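Local coordinates for probable porin (Pseudomonas aeruginosa, PDB 2Y0H), which probably acts as an outer-membrane porin, letting small solutes cross through the channel of a beta-barrel, at residues A[56-61]-A[110-115]; A[106-111]-A[149-154]; A[188-193]-A[214-219]; A[251-254]-A[259-262]; A[350-355]-A[360-365]. All blocks are in the same frame, centred on the assembly; numbering follows the deposited sequence.

Interaction 1 (A[56-61]-A[110-115]); sequences DATGLL and ILMPQL. With C8E ((hydroxyethyloxy)tri(ethyloxy)octane), chain N.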
# COMPACT_ATOMS: atom_id res chain seq x y z
N ASP A 56 10.62 4.55 19.76
CA ASP A 56 10.08 3.26 19.34
C ASP A 56 11.20 2.42 18.73
O ASP A 56 12.22 2.96 18.28
CB ASP A 56 8.98 3.41 18.28
CG ASP A 56 7.79 4.21 18.78
OD1 ASP A 56 7.57 4.24 20.00
OD2 ASP A 56 7.08 4.80 17.93
N ALA A 57 11.00 1.12 18.73
CA ALA A 57 11.90 0.19 18.06
C ALA A 57 11.05 -0.77 17.26
O ALA A 57 10.01 -1.22 17.72
CB ALA A 57 12.75 -0.57 19.07
N THR A 58 11.48 -1.07 16.04
CA THR A 58 10.77 -2.03 15.21
C THR A 58 11.75 -3.11 14.77
O THR A 58 12.70 -2.82 14.04
CB THR A 58 10.12 -1.36 13.98
OG1 THR A 58 9.18 -0.37 14.40
CG2 THR A 58 9.41 -2.41 13.11
N GLY A 59 11.54 -4.34 15.22
CA GLY A 59 12.41 -5.44 14.85
C GLY A 59 11.72 -6.35 13.84
O GLY A 59 10.58 -6.73 14.05
N LEU A 60 12.41 -6.69 12.76
CA LEU A 60 11.82 -7.54 11.72
C LEU A 60 12.62 -8.82 11.48
O LEU A 60 13.85 -8.78 11.36
CB LEU A 60 11.66 -6.79 10.39
CG LEU A 60 10.86 -5.48 10.42
CD1 LEU A 60 11.77 -4.30 10.77
CD2 LEU A 60 10.18 -5.24 9.08
N LEU A 61 11.91 -9.94 11.37
CA LEU A 61 12.53 -11.23 11.09
C LEU A 61 11.68 -12.05 10.13
O LEU A 61 10.49 -12.29 10.38
CB LEU A 61 12.78 -12.02 12.38
CG LEU A 61 13.41 -13.41 12.23
CD1 LEU A 61 14.85 -13.31 11.80
CD2 LEU A 61 13.30 -14.19 13.53
N ILE A 110 13.20 4.61 11.59
CA ILE A 110 12.46 3.66 10.78
C ILE A 110 10.99 4.07 10.65
O ILE A 110 10.36 4.49 11.62
CB ILE A 110 12.61 2.22 11.30
CG1 ILE A 110 12.31 1.21 10.19
CG2 ILE A 110 11.75 1.99 12.57
CD1 ILE A 110 12.63 -0.22 10.57
N LEU A 111 10.45 3.99 9.44
CA LEU A 111 9.10 4.45 9.18
C LEU A 111 8.37 3.49 8.26
O LEU A 111 8.99 2.80 7.44
CB LEU A 111 9.15 5.80 8.49
CG LEU A 111 9.85 6.94 9.22
CD1 LEU A 111 9.95 8.15 8.29
CD2 LEU A 111 9.03 7.27 10.45
N MET A 112 7.05 3.47 8.41
CA MET A 112 6.18 2.79 7.46
C MET A 112 5.15 3.78 6.95
O MET A 112 4.02 3.78 7.43
CB MET A 112 5.47 1.61 8.12
CG MET A 112 6.40 0.49 8.46
SD MET A 112 5.53 -0.80 9.34
CE MET A 112 6.87 -1.56 10.23
N PRO A 113 5.54 4.65 6.00
CA PRO A 113 4.61 5.63 5.43
C PRO A 113 3.46 4.95 4.70
O PRO A 113 3.67 3.95 4.02
CB PRO A 113 5.46 6.38 4.40
CG PRO A 113 6.86 5.93 4.60
CD PRO A 113 6.84 4.64 5.32
N GLN A 114 2.26 5.51 4.81
CA GLN A 114 1.11 5.04 4.05
C GLN A 114 0.47 6.25 3.39
O GLN A 114 -0.62 6.67 3.76
CB GLN A 114 0.11 4.34 4.97
CG GLN A 114 0.66 3.08 5.61
CD GLN A 114 -0.41 2.29 6.34
OE1 GLN A 114 -0.26 1.96 7.51
NE2 GLN A 114 -1.51 1.98 5.65
N LEU A 115 1.18 6.82 2.41
CA LEU A 115 0.80 8.08 1.79
C LEU A 115 0.62 7.90 0.30
O LEU A 115 1.18 6.98 -0.30
CB LEU A 115 1.88 9.13 2.06
CG LEU A 115 2.20 9.32 3.55
CD1 LEU A 115 3.47 10.15 3.72
CD2 LEU A 115 1.01 9.96 4.26
C1 C8E N . 11.99 -11.50 16.09
C2 C8E N . 11.70 -10.03 16.37
C3 C8E N . 12.64 -9.13 15.58
C4 C8E N . 13.99 -8.93 16.26
C5 C8E N . 15.12 -9.11 15.24
C6 C8E N . 16.12 -7.95 15.28
C7 C8E N . 17.24 -8.18 14.26
C8 C8E N . 18.63 -8.08 14.87
O9 C8E N . 19.51 -9.00 14.23
C10 C8E N . 20.41 -8.40 13.32
C11 C8E N . 21.58 -9.35 13.07
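Thr-58 and Leu-60 meet Ile-110 and Met-112 with no aromatic ring or amide taking part, and the two faces of strand 56-61 divide the contact from the detergent. The arrangement is that of a porin barrel whose chain folds into the lumen. One face of this barrel strand carries Thr-58 and Leu-60 toward the inward-turning chain 110-115. On the other face, C3 of C8E (chain N) lies 3.4 Å from Gly-59 C, and C1 is 3.8 Å from Leu-61 CB. Gly-59 has no side chain to keep the alkyl tail off the backbone. At Ile-110 the chain bends away from the barrel wall and continues as strand 111-115. Ile-110 lies crosswise to Thr-58, with Ile-110 CG2 3.9 Å from Thr-58 OG1. Leu-60 and Ile-110 run alongside each other, pointing opposite ways, with their CD1 atoms 4.2 Å apart. The contact is held by packing. Ile-110 O bonds instead to Thr-96 OG1 on strand 87-101. The Met-112 chain is extended beyond CG (chi2 176°), which carries its methyl out to the wall. Met-112 CE and Thr-58 CG2 meet tip to tip at 3.9 Å.

Interaction 2 (A[106-111]-A[149-154]); sequences LQVGIL and QLWKSR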
# COMPACT_ATOMS: atom_id res chain seq x y z
N LEU A 106 6.95 14.74 15.24
CA LEU A 106 8.06 14.43 14.37
C LEU A 106 8.56 13.02 14.68
O LEU A 106 8.75 12.66 15.84
CB LEU A 106 9.19 15.45 14.53
CG LEU A 106 10.50 15.12 13.81
CD1 LEU A 106 10.32 15.20 12.30
CD2 LEU A 106 11.63 16.03 14.28
N GLN A 107 8.76 12.22 13.64
CA GLN A 107 9.38 10.91 13.83
C GLN A 107 10.66 10.84 13.03
O GLN A 107 10.67 11.23 11.87
CB GLN A 107 8.45 9.81 13.36
CG GLN A 107 7.08 9.84 14.00
CD GLN A 107 6.14 8.87 13.34
OE1 GLN A 107 6.09 7.70 13.70
NE2 GLN A 107 5.40 9.35 12.34
N VAL A 108 11.74 10.37 13.64
CA VAL A 108 12.98 10.23 12.91
C VAL A 108 13.53 8.82 13.09
O VAL A 108 13.82 8.42 14.21
CB VAL A 108 14.05 11.27 13.36
CG1 VAL A 108 15.27 11.21 12.43
CG2 VAL A 108 13.46 12.67 13.37
N GLY A 109 13.66 8.09 12.00
CA GLY A 109 14.23 6.75 12.04
C GLY A 109 13.49 5.81 11.12
O GLY A 109 13.16 6.17 9.99
N ILE A 110 13.20 4.61 11.59
CA ILE A 110 12.46 3.66 10.78
C ILE A 110 10.99 4.07 10.65
O ILE A 110 10.36 4.49 11.62
CB ILE A 110 12.61 2.22 11.30
CG1 ILE A 110 12.31 1.21 10.19
CG2 ILE A 110 11.75 1.99 12.57
CD1 ILE A 110 12.63 -0.22 10.57
N LEU A 111 10.45 3.99 9.44
CA LEU A 111 9.10 4.45 9.18
C LEU A 111 8.37 3.49 8.26
O LEU A 111 8.99 2.80 7.44
CB LEU A 111 9.15 5.80 8.49
CG LEU A 111 9.85 6.94 9.22
CD1 LEU A 111 9.95 8.15 8.29
CD2 LEU A 111 9.03 7.27 10.45
N GLN A 149 11.09 13.43 4.65
CA GLN A 149 12.13 13.03 3.75
C GLN A 149 12.49 11.60 4.07
O GLN A 149 12.73 11.26 5.23
CB GLN A 149 13.35 13.94 3.91
CG GLN A 149 14.44 13.72 2.87
CD GLN A 149 15.65 14.60 3.14
OE1 GLN A 149 16.41 14.34 4.07
NE2 GLN A 149 15.81 15.67 2.36
N LEU A 150 12.53 10.76 3.04
CA LEU A 150 12.98 9.37 3.19
C LEU A 150 14.36 9.23 2.56
O LEU A 150 14.62 9.80 1.48
CB LEU A 150 11.99 8.41 2.52
CG LEU A 150 10.51 8.64 2.83
CD1 LEU A 150 9.68 7.61 2.09
CD2 LEU A 150 10.24 8.57 4.34
N TRP A 151 15.24 8.47 3.22
CA TRP A 151 16.63 8.34 2.78
C TRP A 151 16.92 6.94 2.26
O TRP A 151 17.78 6.76 1.40
CB TRP A 151 17.61 8.69 3.91
CG TRP A 151 17.18 9.85 4.73
CD1 TRP A 151 16.88 11.11 4.29
CD2 TRP A 151 17.01 9.88 6.16
NE1 TRP A 151 16.51 11.91 5.34
CE2 TRP A 151 16.58 11.18 6.50
CE3 TRP A 151 17.16 8.93 7.17
CZ2 TRP A 151 16.30 11.56 7.81
CZ3 TRP A 151 16.89 9.31 8.48
CH2 TRP A 151 16.47 10.61 8.78
N LYS A 152 16.21 5.95 2.79
CA LYS A 152 16.38 4.58 2.28
C LYS A 152 15.16 3.70 2.39
O LYS A 152 14.32 3.86 3.27
CB LYS A 152 17.58 3.87 2.91
CG LYS A 152 17.86 4.18 4.36
CD LYS A 152 18.87 3.20 4.93
CE LYS A 152 20.13 3.11 4.06
NZ LYS A 152 20.91 4.38 4.06
N SER A 153 15.10 2.73 1.48
CA SER A 153 14.04 1.76 1.40
C SER A 153 14.63 0.39 1.74
O SER A 153 15.70 0.04 1.26
CB SER A 153 13.48 1.74 -0.03
OG SER A 153 12.54 0.69 -0.22
N ARG A 154 13.92 -0.38 2.58
CA ARG A 154 14.34 -1.73 2.97
C ARG A 154 13.28 -2.79 2.70
O ARG A 154 12.16 -2.67 3.19
CB ARG A 154 14.65 -1.80 4.46
CG ARG A 154 15.98 -1.23 4.84
CD ARG A 154 16.41 -1.66 6.23
NE ARG A 154 17.81 -1.29 6.44
CZ ARG A 154 18.19 -0.07 6.81
NH1 ARG A 154 17.26 0.85 7.03
NH2 ARG A 154 19.48 0.22 6.98
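Val-108 meets Trp-151 at the rim of the indole, not over a face. Val-108 CG1 lies near the ring plane, 3.9 Å from Trp-151 CH2. CG1 is the branch of Val-108 that stands anti to the backbone N (chi1 -172°), and this turns it to the benzo edge. The pyrrole side of the same ring is held by its own strand. Trp-151 NE1 donates to Gln-149 OE1 at 2.7 Å, on a lone pair in the carbonyl plane and close to the ring plane. The N-H...O angle of 139° shows that the bond is bent. Gln-149 O lies 3.8 Å above one face of the indole, toward its rim. Gln-149 NE2 bonds to Asn-179, which ties the amide down further.

Leu-111 and Leu-150 form a second, separate contact. Their side chains cross obliquely, with Leu-111 CD1 4.0 Å from Leu-150 CD2. Gly-109 lies between Val-108 and Leu-111, at the corner where the chain leaves the barrel wall. Strand 129-137 runs between the two segments. Trp-151 and Lys-152 form a classic beta bulge opposite its Asp-131, which also takes a salt bridge from Arg-154. Bound detergent touches Leu-106 and Trp-151. Between the two segments the contact is purely apolar. The polar N-H of the indole is satisfied within its own strand, leaving its hydrocarbon edge for Val-108.

Interaction 3 (A[188-193]-A[214-219]); sequences TPRLSA and TLPLGE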
# COMPACT_ATOMS: atom_id res chain seq x y z
N THR A 188 -16.25 18.91 4.55
CA THR A 188 -17.39 18.51 5.37
C THR A 188 -17.08 17.09 5.79
O THR A 188 -16.08 16.53 5.34
CB THR A 188 -18.71 18.56 4.58
OG1 THR A 188 -18.83 17.40 3.74
CG2 THR A 188 -18.77 19.82 3.71
N PRO A 189 -17.91 16.50 6.66
CA PRO A 189 -17.63 15.11 7.02
C PRO A 189 -17.93 14.15 5.86
O PRO A 189 -17.64 12.96 5.96
CB PRO A 189 -18.58 14.85 8.20
CG PRO A 189 -18.99 16.21 8.67
CD PRO A 189 -19.01 17.06 7.45
N ARG A 190 -18.50 14.69 4.78
CA ARG A 190 -18.80 13.91 3.58
C ARG A 190 -17.74 14.11 2.48
O ARG A 190 -17.61 13.28 1.58
CB ARG A 190 -20.16 14.32 3.00
CG ARG A 190 -21.38 13.61 3.59
CD ARG A 190 -22.68 14.21 3.02
NE ARG A 190 -22.92 15.57 3.53
CZ ARG A 190 -22.69 16.69 2.85
NH1 ARG A 190 -22.21 16.64 1.61
NH2 ARG A 190 -22.94 17.87 3.41
N LEU A 191 -17.01 15.22 2.57
CA LEU A 191 -16.14 15.65 1.48
C LEU A 191 -14.77 16.12 1.94
O LEU A 191 -14.66 17.09 2.69
CB LEU A 191 -16.81 16.79 0.71
CG LEU A 191 -15.96 17.50 -0.34
CD1 LEU A 191 -15.53 16.54 -1.43
CD2 LEU A 191 -16.73 18.65 -0.94
N SER A 192 -13.73 15.43 1.48
CA SER A 192 -12.37 15.83 1.79
C SER A 192 -11.50 15.82 0.55
O SER A 192 -11.78 15.11 -0.41
CB SER A 192 -11.78 14.92 2.86
OG SER A 192 -11.78 13.58 2.41
N ALA A 193 -10.44 16.62 0.57
CA ALA A 193 -9.54 16.70 -0.55
C ALA A 193 -8.11 16.56 -0.06
O ALA A 193 -7.79 16.92 1.08
CB ALA A 193 -9.73 18.01 -1.29
N THR A 214 -18.32 11.04 0.13
CA THR A 214 -19.23 10.02 0.63
C THR A 214 -20.65 10.60 0.69
O THR A 214 -20.90 11.61 1.35
CB THR A 214 -18.79 9.48 2.01
OG1 THR A 214 -17.53 8.81 1.89
CG2 THR A 214 -19.80 8.47 2.53
N LEU A 215 -21.56 9.96 -0.03
CA LEU A 215 -22.94 10.41 -0.14
C LEU A 215 -23.84 9.39 0.55
O LEU A 215 -23.95 8.26 0.10
CB LEU A 215 -23.33 10.55 -1.62
CG LEU A 215 -24.80 10.88 -1.95
CD1 LEU A 215 -25.13 12.33 -1.59
CD2 LEU A 215 -25.15 10.61 -3.42
N PRO A 216 -24.50 9.79 1.65
CA PRO A 216 -25.48 8.90 2.30
C PRO A 216 -26.72 8.75 1.43
O PRO A 216 -27.12 9.69 0.77
CB PRO A 216 -25.83 9.64 3.60
CG PRO A 216 -24.77 10.73 3.75
CD PRO A 216 -24.39 11.09 2.34
N LEU A 217 -27.30 7.55 1.39
CA LEU A 217 -28.41 7.29 0.49
C LEU A 217 -29.55 6.55 1.19
O LEU A 217 -30.32 5.84 0.54
CB LEU A 217 -27.93 6.49 -0.73
CG LEU A 217 -27.08 7.23 -1.77
CD1 LEU A 217 -26.52 6.25 -2.80
CD2 LEU A 217 -27.89 8.32 -2.46
N GLY A 218 -29.65 6.71 2.51
CA GLY A 218 -30.63 5.99 3.30
C GLY A 218 -29.94 5.01 4.23
O GLY A 218 -28.72 4.83 4.17
N GLU A 219 -30.71 4.36 5.11
CA GLU A 219 -30.13 3.49 6.12
C GLU A 219 -29.36 2.33 5.51
O GLU A 219 -29.91 1.53 4.75
CB GLU A 219 -31.19 2.99 7.10
CG GLU A 219 -31.56 4.00 8.19
CD GLU A 219 -30.40 4.32 9.13
OE1 GLU A 219 -29.31 4.72 8.64
OE2 GLU A 219 -30.57 4.18 10.36
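Arg-190 is laid along Thr-214 and Pro-216 by its first torsions. Its CG stands anti to the carbonyl carbon (chi1 -86°), and the chain runs on extended through chi2 to CD. The residue belongs to a tight beta turn, 188-191, that links strand 178-186 to strand 191-200 of the porin barrel. By the barrel topology this turn is probably on the periplasmic rim.

The methylenes of Arg-190 thus lie over the end of strand 204-216. Arg-190 CG comes within 3.0 Å of Thr-214 O, a close approach for a carbon. Arg-190 CD packs on Pro-216 CD at 3.6 Å, the side chain crossing the proline ring at about a right angle. Beyond CD the chain bends at chi3 (-70°), and this turns the guanidinium back over its own turn. Thr-188 OG1 lies 3.9 Å from its plane, over the centre of the group.

Thr-188 OG1 also shapes the turn. It accepts from Arg-190 N at 2.9 Å, an ST turn, and more weakly from Leu-191 N. Backbone bonds in both directions between Thr-188 and Leu-191 close the loop. Further along, Ser-192 continues the backbone pairing with Leu-212. Detergent touches nearby Leu-217. Where the turn meets the neighbouring strand, Thr-214 N donates to Arg-190 O at 2.8 Å, nearly straight at 172°.

Interaction 4 (A[251-254]-A[259-262]); sequences MLTL and HAFG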
# COMPACT_ATOMS: atom_id res chain seq x y z
N MET A 251 -12.48 5.11 -7.88
CA MET A 251 -13.26 3.97 -7.39
C MET A 251 -14.60 4.48 -6.88
O MET A 251 -14.64 5.34 -6.01
CB MET A 251 -12.50 3.25 -6.27
CG MET A 251 -13.09 1.91 -5.90
SD MET A 251 -12.62 0.65 -7.08
CE MET A 251 -11.47 -0.32 -6.11
N LEU A 252 -15.69 3.95 -7.44
CA LEU A 252 -17.05 4.23 -6.96
C LEU A 252 -17.59 3.00 -6.23
O LEU A 252 -17.68 1.92 -6.81
CB LEU A 252 -17.97 4.54 -8.14
CG LEU A 252 -18.29 6.00 -8.45
CD1 LEU A 252 -19.20 6.57 -7.39
CD2 LEU A 252 -17.00 6.82 -8.57
N THR A 253 -17.95 3.17 -4.97
CA THR A 253 -18.37 2.02 -4.17
C THR A 253 -19.75 2.27 -3.57
O THR A 253 -19.98 3.25 -2.86
CB THR A 253 -17.36 1.70 -3.04
OG1 THR A 253 -16.07 1.44 -3.62
CG2 THR A 253 -17.78 0.47 -2.27
N LEU A 254 -20.68 1.39 -3.90
CA LEU A 254 -22.01 1.46 -3.32
C LEU A 254 -22.08 0.47 -2.17
O LEU A 254 -21.99 -0.74 -2.36
CB LEU A 254 -23.05 1.12 -4.37
CG LEU A 254 -24.53 1.16 -3.96
CD1 LEU A 254 -24.91 2.53 -3.46
CD2 LEU A 254 -25.41 0.74 -5.13
N HIS A 259 -23.54 -5.77 2.06
CA HIS A 259 -22.98 -5.87 0.71
C HIS A 259 -22.24 -4.59 0.31
O HIS A 259 -22.58 -3.52 0.78
CB HIS A 259 -24.10 -6.07 -0.31
CG HIS A 259 -25.02 -7.19 0.02
ND1 HIS A 259 -24.89 -8.45 -0.54
CD2 HIS A 259 -26.11 -7.25 0.82
CE1 HIS A 259 -25.85 -9.23 -0.08
NE2 HIS A 259 -26.60 -8.52 0.75
N ALA A 260 -21.26 -4.72 -0.59
CA ALA A 260 -20.67 -3.55 -1.26
C ALA A 260 -20.39 -3.87 -2.72
O ALA A 260 -19.88 -4.94 -3.04
CB ALA A 260 -19.40 -3.09 -0.55
N PHE A 261 -20.74 -2.93 -3.60
CA PHE A 261 -20.59 -3.09 -5.04
C PHE A 261 -19.75 -1.94 -5.60
O PHE A 261 -20.09 -0.77 -5.44
CB PHE A 261 -21.96 -3.08 -5.73
CG PHE A 261 -22.97 -4.03 -5.11
CD1 PHE A 261 -23.08 -5.34 -5.56
CD2 PHE A 261 -23.82 -3.61 -4.09
CE1 PHE A 261 -24.00 -6.21 -5.00
CE2 PHE A 261 -24.75 -4.48 -3.54
CZ PHE A 261 -24.84 -5.78 -4.00
N GLY A 262 -18.64 -2.28 -6.26
CA GLY A 262 -17.71 -1.27 -6.73
C GLY A 262 -17.37 -1.33 -8.21
O GLY A 262 -17.33 -2.40 -8.82
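Leu-254 and Phe-261 form an antiparallel hydrogen-bonded pair, Leu-254 N to Phe-261 O at 2.7 Å and Phe-261 N to Leu-254 O at 2.8 Å, on short strand segments whose directions differ by 152°.

The side chains of Leu-254 and Phe-261 share one face of the sheet. The Phe-261 ring sits obliquely to the backbone of its partner, with Phe-261 CD2 3.8 Å from Leu-254 O. Thr-253 is on the other face, in a non-hydrogen-bonded pair with Gly-262. Its chi1 of -58° sets OG1 beside the backbone N and leaves CG2 anti to it. Thr-253 CG2 comes 4.3 Å from Ala-260 CB. CA-H...O contacts flank the backbone bonds. Gly-262 CA lies 3.2 Å from Leu-252 O, and Ala-260 CA lies 3.3 Å from Leu-254 O.

The segments lie at the turn end of a barrel hairpin, where a short turn joins strand 244-256 to strand 259-269. On one flank, strand 221-234 bonds to Met-251 and Thr-253, and its Leu-223 packs on Leu-252. On the other flank is strand 300-309. Its Tyr-306 meets the Phe-261 ring and bonds through OH to His-259 ND1.

Interaction 5 (A[350-355]-A[360-365]); sequences YVIQSG and VALKWR. With C8E ((hydroxyethyloxy)tri(ethyloxy)octane), chain D.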
# COMPACT_ATOMS: atom_id res chain seq x y z
N TYR A 350 -11.25 -14.61 7.55
CA TYR A 350 -11.97 -14.96 8.76
C TYR A 350 -11.17 -14.58 9.99
O TYR A 350 -10.06 -15.07 10.19
CB TYR A 350 -12.29 -16.46 8.78
CG TYR A 350 -13.18 -16.85 9.94
CD1 TYR A 350 -14.45 -16.29 10.08
CD2 TYR A 350 -12.76 -17.76 10.91
CE1 TYR A 350 -15.26 -16.63 11.13
CE2 TYR A 350 -13.58 -18.11 11.98
CZ TYR A 350 -14.83 -17.53 12.07
OH TYR A 350 -15.67 -17.85 13.12
N VAL A 351 -11.73 -13.70 10.81
CA VAL A 351 -11.17 -13.41 12.11
C VAL A 351 -11.83 -14.31 13.15
O VAL A 351 -13.03 -14.21 13.43
CB VAL A 351 -11.37 -11.94 12.51
CG1 VAL A 351 -10.69 -11.67 13.85
CG2 VAL A 351 -10.81 -11.01 11.41
N ILE A 352 -11.04 -15.22 13.71
CA ILE A 352 -11.55 -16.15 14.72
C ILE A 352 -12.11 -15.38 15.92
O ILE A 352 -11.43 -14.53 16.50
CB ILE A 352 -10.46 -17.12 15.15
CG1 ILE A 352 -10.05 -17.99 13.95
CG2 ILE A 352 -10.93 -17.99 16.32
CD1 ILE A 352 -8.76 -18.79 14.14
N GLN A 353 -13.36 -15.68 16.27
CA GLN A 353 -14.12 -14.86 17.21
C GLN A 353 -14.00 -15.26 18.69
O GLN A 353 -14.32 -14.46 19.58
CB GLN A 353 -15.61 -14.89 16.81
CG GLN A 353 -15.89 -14.33 15.43
CD GLN A 353 -15.62 -12.83 15.37
OE1 GLN A 353 -16.33 -12.05 15.99
NE2 GLN A 353 -14.58 -12.43 14.65
N SER A 354 -13.56 -16.48 18.96
CA SER A 354 -13.53 -16.99 20.34
C SER A 354 -12.57 -18.18 20.46
O SER A 354 -12.08 -18.70 19.46
CB SER A 354 -14.94 -17.43 20.77
OG SER A 354 -15.31 -18.65 20.13
N GLY A 355 -12.36 -18.64 21.69
CA GLY A 355 -11.49 -19.78 21.91
C GLY A 355 -10.01 -19.39 21.97
O GLY A 355 -9.67 -18.20 21.99
N VAL A 360 -7.04 -14.36 16.00
CA VAL A 360 -6.22 -14.83 14.88
C VAL A 360 -6.99 -14.64 13.57
O VAL A 360 -8.15 -15.02 13.46
CB VAL A 360 -5.85 -16.32 15.01
CG1 VAL A 360 -5.26 -16.85 13.71
CG2 VAL A 360 -4.89 -16.52 16.17
N ALA A 361 -6.34 -14.04 12.58
CA ALA A 361 -6.96 -13.78 11.29
C ALA A 361 -6.46 -14.72 10.22
O ALA A 361 -5.25 -14.92 10.06
CB ALA A 361 -6.71 -12.31 10.87
N LEU A 362 -7.39 -15.29 9.45
CA LEU A 362 -7.03 -16.18 8.35
C LEU A 362 -7.43 -15.52 7.05
O LEU A 362 -8.47 -14.86 6.97
CB LEU A 362 -7.75 -17.54 8.48
CG LEU A 362 -7.81 -18.19 9.87
CD1 LEU A 362 -8.66 -19.47 9.87
CD2 LEU A 362 -6.41 -18.46 10.38
N LYS A 363 -6.61 -15.69 6.02
CA LYS A 363 -6.97 -15.22 4.69
C LYS A 363 -6.62 -16.23 3.61
O LYS A 363 -5.47 -16.64 3.48
CB LYS A 363 -6.32 -13.86 4.37
CG LYS A 363 -6.81 -13.25 3.06
CD LYS A 363 -6.02 -12.00 2.65
CE LYS A 363 -6.42 -10.78 3.44
NZ LYS A 363 -7.81 -10.35 3.12
N TRP A 364 -7.62 -16.65 2.84
CA TRP A 364 -7.37 -17.43 1.64
C TRP A 364 -7.58 -16.52 0.43
O TRP A 364 -8.63 -15.91 0.30
CB TRP A 364 -8.31 -18.63 1.54
CG TRP A 364 -8.27 -19.29 0.18
CD1 TRP A 364 -7.23 -20.01 -0.35
CD2 TRP A 364 -9.30 -19.27 -0.83
NE1 TRP A 364 -7.55 -20.44 -1.62
CE2 TRP A 364 -8.81 -20.00 -1.94
CE3 TRP A 364 -10.58 -18.71 -0.90
CZ2 TRP A 364 -9.57 -20.19 -3.10
CZ3 TRP A 364 -11.33 -18.90 -2.06
CH2 TRP A 364 -10.82 -19.63 -3.14
N ARG A 365 -6.57 -16.45 -0.43
CA ARG A 365 -6.62 -15.62 -1.63
C ARG A 365 -6.43 -16.47 -2.87
O ARG A 365 -5.45 -17.21 -2.97
CB ARG A 365 -5.52 -14.56 -1.61
CG ARG A 365 -5.28 -13.86 -0.29
CD ARG A 365 -4.49 -12.56 -0.50
NE ARG A 365 -5.26 -11.58 -1.26
CZ ARG A 365 -4.81 -10.37 -1.60
NH1 ARG A 365 -3.59 -9.99 -1.27
NH2 ARG A 365 -5.59 -9.56 -2.29
C8 C8E D . -13.02 -20.00 6.85
O9 C8E D . -14.24 -20.66 7.12
C10 C8E D . -14.33 -21.07 8.47
C11 C8E D . -15.68 -20.65 9.05
O12 C8E D . -15.61 -20.60 10.46
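Ile-352 and Val-360 lie side by side and point the same way, with Ile-352 CD1 3.9 Å from Val-360 CB. The same CD1 reaches Leu-362 CD1 at 4.3 Å. Ile-352 CG1 stands anti to the carbonyl carbon (chi1 -64°), and this turns the longer branch toward both partners. Val-351 and Ala-361 meet on the opposite face of the sheet, where Val-351 CG2 is 4.3 Å from Ala-361 CB.

The backbone sets this register. Tyr-350 and Leu-362 exchange two hydrogen bonds as an antiparallel pair, Tyr-350 N to Leu-362 O at 2.9 Å and Leu-362 N to Tyr-350 O at 2.8 Å. Ile-352 N adds a third, donating to Val-360 O at 2.9 Å. This extends the pairing past the end of strand 339-351.

Beyond the pair, the Tyr-350 ring is turned away from the second segment and receives detergent on one face. O12 of C8E (chain D) lies above the ring plane, toward the rim, and no hydrogen bond forms between them. Past Ile-352 the chain turns off. Gln-353 folds back there, and its NE2 donates to Val-351 O at 2.7 Å, almost straight at 176° but from above the carbonyl plane. Strand 376-389 supports the far side, with Val-384 against Val-360 and Leu-362. Bound detergent at Tyr-350 and near Val-360 is consistent with a membrane-facing surface. The whole is a beta-hairpin of a membrane barrel, closed by a loop, 352-360, that the topology places probably on the periplasmic side.

All five contacts reach one antiparallel sheet of 18 strands, closed into a barrel as in the OprD porins. Interactions 1 and 2 share Ile-110 and Leu-111, with centres 8 Å apart. They lie on two sides of the place where the chain leaves the wall. Interactions 3 and 4 come later in the chain, with centres 14 Å apart, and touch through Leu-217 and Leu-254. Interaction 4 is across the chain's centre from interactions 1 and 2. Interaction 5 follows last, its centre about 24 Å from those of interactions 1 and 4. Interactions 3, 4 and 5 pair wall strands near the turns and loop that join them. The chain entering at interactions 1 and 2 probably narrows the channel.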